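Local coordinates for protein dihydropteroate synthase (Xanthomonas albilineans, PDB 6Q62) that probably catalyses the condensation of para-aminobenzoate with 6-hydroxymethyl-7,8-dihydropterin diphosphate, releasing diphosphate and giving 7,8-dihydropteroate for folate synthesis, at residues P85-L90 / A114-I119; L60-E65 / R81-V86; A11-T16 / A92-P97. One frame throughout, in Å; residues are numbered along the deposited sequence.

Contact 1 (P85-L90 / A114-I119); sequences PVIERL and AGAGMI
I87 lays its CG2 methyl over one face of the flat peptide between G115 and A116, 3.6 Å from A116 N, and the same methyl lies 3.7 Å from A114 O. A second flat group, the guanidinium of R89, takes no part in the contact across: its NH1 edge turns back and makes a weak hydrogen bond to P85 O. The methyl reaches its place because CG2 of I87 stands anti to the backbone N while CG1 stands anti to the carbonyl carbon (chi1 -68°). CG1 and CD1 then run past the turn, with CD1 4.4 Å from A116 CB. The CB of A114 fits between I87 CG2 and E88 CG, 4.0 Å from each. No hydrogen bond crosses; the I87 side chain meets backbone atoms of the turn and the CB atoms of A114 and A116 by van der Waals contact alone. I87 also touches A111 of helix 105-114 and I62 of strand 59-63, and so lies between that helix and the sheet. G115, with its positive phi of 128°, ends helix 105-114 in a Schellman motif before strand 118-121 begins. Helix 76-93 resting against that end is the neighbour-to-neighbour packing of outer helices in a TIM barrel.

Contact 2 (L60-E65 / R81-V86); sequences LDIGGE and RRVIPV
This is a buried strand-to-helix contact in the wall of the TIM barrel: I62, on strand 59-63, packs against V83 and V86 of helix 76-93, the helix that follows it in the chain. The strand and helix segments run roughly antiparallel, at 146° and 8.3 Å between axes, as the strand and returning helix of a beta-alpha unit do. I62 CG2, anti to its own backbone N, lies 3.8 Å from V86 CG1, the two side chains crossing at a slant, and 4.2 Å from V83 CB. Beyond the strand end, V83 CG1 presses straight onto the backbone of G64, 3.3 Å from G64 N, where no side chain intervenes. R82 takes an extended path from CG to NE along this same residue, and its CD passes 3.4 Å from G64 O. NH1 then donates to G64 O at 2.8 Å, bent to 146° at the hydrogen; the acceptor lies near the guanidinium edge, 15° from its plane. E78 holds NE through a salt bridge. Two nitrogens of one guanidinium are thus engaged, which should limit its turning, and a charged donor probably polarises the G64 carbonyl.

Contact 3 (A11-T16 / A92-P97); sequences AGRILT and AQTALP
R13 and P97 join the N-terminal beta hairpin, strands 7-10 and 13-16, to the link between helix 76-93 and strand 98-101, at the end of the TIM barrel where its parallel strands start. The polar part is carried by R13, whose side chain runs extended from CG to NE alongside the link and brings its guanidinium among main-chain carbonyls. NH1 donates to L96 O at 2.8 Å with a fairly straight N-H...O angle of 161°. The oxygen lies in the guanidinium plane, yet the donor stands 50° out of the carbonyl plane. T94 O is also close, 3.0 Å from R13 NH1, while NH2 bonds to V91 O of the helix end. A cation drawn into such a group of oxygens would probably be stabilised by their partial negative charge. T94 OG1 is hydrogen-bonded to L90 O of the last helical turn and accepts a weak bond from L96 N. The nonpolar part centres on P97, which is buried with its ring against the hairpin: CG lies 4.0 Å from R13 CB and 4.3 Å from L15 CB, and C10 and L59 also touch this ring. Over one face of the R13 guanidinium sits A95 CA, 3.9 Å from its plane and off-centre, nearer the edge of the group.

From the N terminus, residues 11-16 of the hairpin open the longest loop, which contact 3 closes at 92-97. Nested within it is contact 2, where 60-65 meets 81-86 after a short excursion. Contact 1 crosses contact 3: it leaves from 85-90, inside that loop, and ends at 114-119, beyond it. Contacts 1 and 2 share P85 and V86, with L90 packing on I62 and L60; M118 meets L15 between contacts 1 and 3, and a probable hydrogen bond from L60 N to P97 O joins contacts 2 and 3. All three draw on helix 76-93, tying it to strand 59-63 of the barrel sheet, to the end of helix 105-114 beside it, and, through its C-terminal link, to the hairpin.

Contact 1 (P85-L90 / A114-I119)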
loop_
_atom_site.group_PDB
_atom_site.type_symbol
_atom_site.label_atom_id
_atom_site.label_comp_id
_atom_site.label_asym_id
_atom_site.label_seq_id
_atom_site.Cartn_x
_atom_site.Cartn_y
_atom_site.Cartn_z
ATOM N N PRO A 85 8.639 -19.730 26.841
ATOM C CA PRO A 85 7.307 -20.369 26.838
ATOM C C PRO A 85 6.530 -20.040 25.551
ATOM O O PRO A 85 5.775 -20.874 25.056
ATOM C CB PRO A 85 6.632 -19.805 28.087
ATOM C CG PRO A 85 7.714 -19.216 28.901
ATOM C CD PRO A 85 8.779 -18.784 27.966
ATOM N N VAL A 86 6.741 -18.835 24.983
ATOM C CA VAL A 86 6.075 -18.435 23.731
ATOM C C VAL A 86 6.565 -19.284 22.554
ATOM O O VAL A 86 5.748 -19.795 21.787
ATOM C CB VAL A 86 6.228 -16.917 23.464
ATOM C CG1 VAL A 86 5.658 -16.512 22.091
ATOM C CG2 VAL A 86 5.531 -16.142 24.577
ATOM N N ILE A 87 7.895 -19.474 22.450
ATOM C CA ILE A 87 8.456 -20.325 21.392
ATOM C C ILE A 87 7.937 -21.773 21.558
ATOM O O ILE A 87 7.525 -22.381 20.574
ATOM C CB ILE A 87 10.007 -20.270 21.408
ATOM C CG1 ILE A 87 10.480 -18.864 20.986
ATOM C CG2 ILE A 87 10.617 -21.347 20.488
ATOM C CD1 ILE A 87 11.887 -18.536 21.357
ATOM N N GLU A 88 7.940 -22.307 22.798
ATOM C CA GLU A 88 7.498 -23.702 23.032
ATOM C C GLU A 88 6.045 -23.899 22.575
ATOM O O GLU A 88 5.722 -24.876 21.898
ATOM C CB GLU A 88 7.656 -24.087 24.517
ATOM C CG GLU A 88 9.115 -24.183 24.945
ATOM C CD GLU A 88 9.377 -24.455 26.411
ATOM O OE1 GLU A 88 8.515 -24.103 27.244
ATOM O OE2 GLU A 88 10.460 -24.993 26.732
ATOM N N ARG A 89 5.185 -22.928 22.885
ATOM C CA ARG A 89 3.772 -23.010 22.496
ATOM C C ARG A 89 3.571 -22.800 20.999
ATOM O O ARG A 89 2.833 -23.563 20.375
ATOM C CB ARG A 89 2.929 -22.033 23.320
ATOM C CG ARG A 89 2.667 -22.534 24.739
ATOM C CD ARG A 89 2.578 -21.392 25.736
ATOM N NE ARG A 89 2.220 -21.849 27.092
ATOM C CZ ARG A 89 3.083 -22.286 28.009
ATOM N NH1 ARG A 89 4.380 -22.336 27.742
ATOM N NH2 ARG A 89 2.652 -22.681 29.198
ATOM N N LEU A 90 4.242 -21.791 20.407
ATOM C CA LEU A 90 4.102 -21.532 18.971
ATOM C C LEU A 90 4.698 -22.636 18.082
ATOM O O LEU A 90 4.144 -22.906 17.020
ATOM C CB LEU A 90 4.653 -20.141 18.575
ATOM C CG LEU A 90 3.837 -18.927 19.037
ATOM C CD1 LEU A 90 4.563 -17.639 18.703
ATOM C CD2 LEU A 90 2.408 -18.904 18.412
ATOM N N ALA A 114 14.473 -24.663 22.356
ATOM C CA ALA A 114 13.028 -24.598 22.561
ATOM C C ALA A 114 12.218 -24.700 21.246
ATOM O O ALA A 114 11.003 -24.887 21.302
ATOM C CB ALA A 114 12.669 -23.303 23.297
ATOM N N GLY A 115 12.873 -24.560 20.097
ATOM C CA GLY A 115 12.199 -24.673 18.809
ATOM C C GLY A 115 12.378 -23.556 17.807
ATOM O O GLY A 115 11.855 -23.667 16.692
ATOM N N ALA A 116 13.092 -22.460 18.175
ATOM C CA ALA A 116 13.335 -21.379 17.232
ATOM C C ALA A 116 14.237 -21.901 16.113
ATOM O O ALA A 116 15.103 -22.743 16.369
ATOM C CB ALA A 116 13.989 -20.193 17.925
ATOM N N GLY A 117 14.003 -21.416 14.894
ATOM C CA GLY A 117 14.732 -21.823 13.700
ATOM C C GLY A 117 15.535 -20.737 13.034
ATOM O O GLY A 117 16.117 -20.967 11.975
ATOM N N MET A 118 15.603 -19.561 13.649
ATOM C CA MET A 118 16.315 -18.421 13.066
ATOM C C MET A 118 16.585 -17.470 14.206
ATOM O O MET A 118 15.811 -17.428 15.172
ATOM C CB MET A 118 15.446 -17.731 11.961
ATOM C CG MET A 118 15.999 -16.389 11.473
ATOM S SD MET A 118 14.889 -15.548 10.284
ATOM C CE MET A 118 14.943 -16.703 8.949
ATOM N N ILE A 119 17.646 -16.695 14.079
ATOM C CA ILE A 119 18.033 -15.682 15.064
ATOM C C ILE A 119 18.015 -14.355 14.357
ATOM O O ILE A 119 18.586 -14.218 13.276
ATOM C CB ILE A 119 19.426 -15.997 15.694
ATOM C CG1 ILE A 119 19.322 -17.287 16.544
ATOM C CG2 ILE A 119 19.945 -14.820 16.566
ATOM C CD1 ILE A 119 20.629 -18.028 16.762
#

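Contact 2 (L60-E65 / R81-V86)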
loop_
_atom_site.group_PDB
_atom_site.type_symbol
_atom_site.label_atom_id
_atom_site.label_comp_id
_atom_site.label_asym_id
_atom_site.label_seq_id
_atom_site.Cartn_x
_atom_site.Cartn_y
_atom_site.Cartn_z
ATOM N N LEU A 60 7.392 -15.973 12.096
ATOM C CA LEU A 60 7.103 -15.141 13.260
ATOM C C LEU A 60 8.396 -14.776 13.966
ATOM O O LEU A 60 9.249 -15.627 14.130
ATOM C CB LEU A 60 6.174 -15.872 14.234
ATOM C CG LEU A 60 4.806 -16.308 13.659
ATOM C CD1 LEU A 60 4.024 -17.086 14.709
ATOM C CD2 LEU A 60 3.984 -15.098 13.176
ATOM N N ASP A 61 8.550 -13.508 14.356
ATOM C CA ASP A 61 9.740 -13.041 15.053
ATOM C C ASP A 61 9.321 -12.766 16.494
ATOM O O ASP A 61 8.584 -11.810 16.755
ATOM C CB ASP A 61 10.257 -11.768 14.410
ATOM C CG ASP A 61 11.609 -11.329 14.935
ATOM O OD1 ASP A 61 12.485 -12.201 15.122
ATOM O OD2 ASP A 61 11.794 -10.098 15.155
ATOM N N ILE A 62 9.831 -13.569 17.425
ATOM C CA ILE A 62 9.444 -13.522 18.846
ATOM C C ILE A 62 10.546 -12.795 19.619
ATOM O O ILE A 62 11.697 -13.233 19.600
ATOM C CB ILE A 62 9.232 -14.974 19.360
ATOM C CG1 ILE A 62 8.125 -15.667 18.525
ATOM C CG2 ILE A 62 8.868 -14.992 20.867
ATOM C CD1 ILE A 62 8.219 -17.183 18.493
ATOM N N GLY A 63 10.188 -11.691 20.253
ATOM C CA GLY A 63 11.169 -10.896 20.993
ATOM C C GLY A 63 10.676 -10.527 22.371
ATOM O O GLY A 63 9.498 -10.217 22.540
ATOM N N GLY A 64 11.578 -10.537 23.350
ATOM C CA GLY A 64 11.196 -10.191 24.713
ATOM C C GLY A 64 11.838 -8.913 25.214
ATOM O O GLY A 64 11.699 -8.590 26.388
ATOM N N GLU A 65 12.575 -8.202 24.340
ATOM C CA GLU A 65 13.286 -6.974 24.712
ATOM C C GLU A 65 13.123 -5.889 23.651
ATOM O O GLU A 65 13.567 -6.067 22.517
ATOM C CB GLU A 65 14.776 -7.300 24.977
ATOM C CG GLU A 65 15.612 -6.110 25.418
ATOM C CD GLU A 65 17.015 -6.439 25.877
ATOM O OE1 GLU A 65 17.606 -7.403 25.340
ATOM O OE2 GLU A 65 17.538 -5.718 26.756
ATOM N N ARG A 81 12.259 -15.858 30.441
ATOM C CA ARG A 81 10.917 -16.062 31.023
ATOM C C ARG A 81 9.831 -15.632 30.025
ATOM O O ARG A 81 8.754 -16.204 30.002
ATOM C CB ARG A 81 10.815 -15.236 32.323
ATOM C CG ARG A 81 9.673 -15.514 33.264
ATOM C CD ARG A 81 9.944 -14.733 34.548
ATOM N NE ARG A 81 10.999 -15.401 35.299
ATOM C CZ ARG A 81 12.103 -14.839 35.777
ATOM N NH1 ARG A 81 12.303 -13.529 35.658
ATOM N NH2 ARG A 81 12.983 -15.567 36.438
ATOM N N ARG A 82 10.128 -14.631 29.200
ATOM C CA ARG A 82 9.194 -14.163 28.184
ATOM C C ARG A 82 9.208 -15.008 26.928
ATOM O O ARG A 82 8.159 -15.470 26.515
ATOM C CB ARG A 82 9.521 -12.722 27.804
ATOM C CG ARG A 82 9.264 -11.754 28.951
ATOM C CD ARG A 82 9.887 -10.413 28.654
ATOM N NE ARG A 82 9.645 -9.493 29.771
ATOM C CZ ARG A 82 9.888 -8.186 29.732
ATOM N NH1 ARG A 82 10.338 -7.620 28.618
ATOM N NH2 ARG A 82 9.644 -7.429 30.791
ATOM N N VAL A 83 10.389 -15.175 26.280
ATOM C CA VAL A 83 10.420 -15.777 24.946
ATOM C C VAL A 83 10.331 -17.298 24.959
ATOM O O VAL A 83 9.724 -17.842 24.040
ATOM C CB VAL A 83 11.590 -15.281 24.043
ATOM C CG1 VAL A 83 11.563 -13.762 23.913
ATOM C CG2 VAL A 83 12.977 -15.744 24.528
ATOM N N ILE A 84 10.932 -17.996 25.944
ATOM C CA ILE A 84 10.938 -19.477 25.852
ATOM C C ILE A 84 9.541 -20.093 25.897
ATOM O O ILE A 84 9.244 -20.921 25.029
ATOM C CB ILE A 84 11.908 -20.122 26.889
ATOM C CG1 ILE A 84 13.347 -19.575 26.718
ATOM C CG2 ILE A 84 11.833 -21.685 26.854
ATOM C CD1 ILE A 84 13.948 -19.752 25.295
ATOM N N PRO A 85 8.639 -19.730 26.841
ATOM C CA PRO A 85 7.307 -20.369 26.838
ATOM C C PRO A 85 6.530 -20.040 25.551
ATOM O O PRO A 85 5.775 -20.874 25.056
ATOM C CB PRO A 85 6.632 -19.805 28.087
ATOM C CG PRO A 85 7.714 -19.216 28.901
ATOM C CD PRO A 85 8.779 -18.784 27.966
ATOM N N VAL A 86 6.741 -18.835 24.983
ATOM C CA VAL A 86 6.075 -18.435 23.731
ATOM C C VAL A 86 6.565 -19.284 22.554
ATOM O O VAL A 86 5.748 -19.795 21.787
ATOM C CB VAL A 86 6.228 -16.917 23.464
ATOM C CG1 VAL A 86 5.658 -16.512 22.091
ATOM C CG2 VAL A 86 5.531 -16.142 24.577
#

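Contact 3 (A11-T16 / A92-P97)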
loop_
_atom_site.group_PDB
_atom_site.type_symbol
_atom_site.label_atom_id
_atom_site.label_comp_id
_atom_site.label_asym_id
_atom_site.label_seq_id
_atom_site.Cartn_x
_atom_site.Cartn_y
_atom_site.Cartn_z
ATOM N N ALA A 11 15.579 -24.768 11.092
ATOM C CA ALA A 11 15.466 -25.946 11.959
ATOM C C ALA A 11 14.418 -26.936 11.435
ATOM O O ALA A 11 13.542 -27.379 12.181
ATOM C CB ALA A 11 15.169 -25.529 13.406
ATOM N N GLY A 12 14.464 -27.194 10.132
ATOM C CA GLY A 12 13.543 -28.129 9.490
ATOM C C GLY A 12 12.344 -27.494 8.820
ATOM O O GLY A 12 11.687 -28.154 8.003
ATOM N N ARG A 13 12.042 -26.203 9.155
ATOM C CA ARG A 13 10.931 -25.456 8.540
ATOM C C ARG A 13 11.529 -24.599 7.462
ATOM O O ARG A 13 12.397 -23.759 7.737
ATOM C CB ARG A 13 10.184 -24.616 9.583
ATOM C CG ARG A 13 9.479 -25.507 10.562
ATOM C CD ARG A 13 8.734 -24.763 11.623
ATOM N NE ARG A 13 8.168 -25.735 12.543
ATOM C CZ ARG A 13 7.242 -25.478 13.454
ATOM N NH1 ARG A 13 6.744 -24.252 13.580
ATOM N NH2 ARG A 13 6.795 -26.443 14.238
ATOM N N ILE A 14 11.115 -24.851 6.221
ATOM C CA ILE A 14 11.702 -24.193 5.058
ATOM C C ILE A 14 11.045 -22.875 4.726
ATOM O O ILE A 14 9.832 -22.810 4.554
ATOM C CB ILE A 14 11.741 -25.138 3.825
ATOM C CG1 ILE A 14 12.237 -26.576 4.197
ATOM C CG2 ILE A 14 12.559 -24.517 2.680
ATOM C CD1 ILE A 14 13.672 -26.703 4.860
ATOM N N LEU A 15 11.869 -21.830 4.621
ATOM C CA LEU A 15 11.446 -20.496 4.215
ATOM C C LEU A 15 12.039 -20.288 2.812
ATOM O O LEU A 15 13.259 -20.159 2.675
ATOM C CB LEU A 15 11.991 -19.445 5.208
ATOM C CG LEU A 15 11.646 -17.985 4.920
ATOM C CD1 LEU A 15 10.128 -17.749 5.019
ATOM C CD2 LEU A 15 12.411 -17.040 5.859
ATOM N N THR A 16 11.188 -20.277 1.779
ATOM C CA THR A 16 11.639 -20.103 0.394
ATOM C C THR A 16 11.491 -18.651 -0.029
ATOM O O THR A 16 10.373 -18.133 -0.050
ATOM C CB THR A 16 10.896 -21.073 -0.547
ATOM O OG1 THR A 16 10.926 -22.380 0.030
ATOM C CG2 THR A 16 11.506 -21.092 -1.957
ATOM N N ALA A 92 4.626 -25.778 18.698
ATOM C CA ALA A 92 3.630 -26.852 18.775
ATOM C C ALA A 92 2.316 -26.486 18.047
ATOM O O ALA A 92 1.569 -27.386 17.631
ATOM C CB ALA A 92 3.329 -27.157 20.227
ATOM N N GLN A 93 1.999 -25.176 17.931
ATOM C CA GLN A 93 0.708 -24.743 17.387
ATOM C C GLN A 93 0.747 -24.077 16.008
ATOM O O GLN A 93 -0.300 -23.689 15.492
ATOM C CB GLN A 93 0.014 -23.833 18.405
ATOM C CG GLN A 93 -0.268 -24.561 19.722
ATOM C CD GLN A 93 -0.864 -23.668 20.753
ATOM O OE1 GLN A 93 -1.930 -23.114 20.543
ATOM N NE2 GLN A 93 -0.199 -23.535 21.892
ATOM N N THR A 94 1.938 -23.944 15.407
ATOM C CA THR A 94 2.077 -23.402 14.064
ATOM C C THR A 94 3.044 -24.279 13.295
ATOM O O THR A 94 3.846 -25.005 13.889
ATOM C CB THR A 94 2.572 -21.921 14.034
ATOM O OG1 THR A 94 3.979 -21.920 14.215
ATOM C CG2 THR A 94 1.900 -21.017 15.046
ATOM N N ALA A 95 3.002 -24.151 11.958
ATOM C CA ALA A 95 3.890 -24.852 11.040
ATOM C C ALA A 95 4.957 -23.884 10.530
ATOM O O ALA A 95 5.809 -24.273 9.728
ATOM C CB ALA A 95 3.072 -25.400 9.870
ATOM N N LEU A 96 4.915 -22.612 10.987
ATOM C CA LEU A 96 5.813 -21.580 10.496
ATOM C C LEU A 96 7.200 -21.610 11.077
ATOM O O LEU A 96 7.329 -21.798 12.268
ATOM C CB LEU A 96 5.215 -20.168 10.834
ATOM C CG LEU A 96 3.902 -19.815 10.161
ATOM C CD1 LEU A 96 3.532 -18.341 10.465
ATOM C CD2 LEU A 96 3.973 -20.054 8.614
ATOM N N PRO A 97 8.229 -21.205 10.283
ATOM C CA PRO A 97 9.542 -20.951 10.863
ATOM C C PRO A 97 9.388 -19.875 11.939
ATOM O O PRO A 97 8.566 -18.957 11.805
ATOM C CB PRO A 97 10.340 -20.395 9.686
ATOM C CG PRO A 97 9.601 -20.819 8.483
ATOM C CD PRO A 97 8.200 -20.845 8.856
#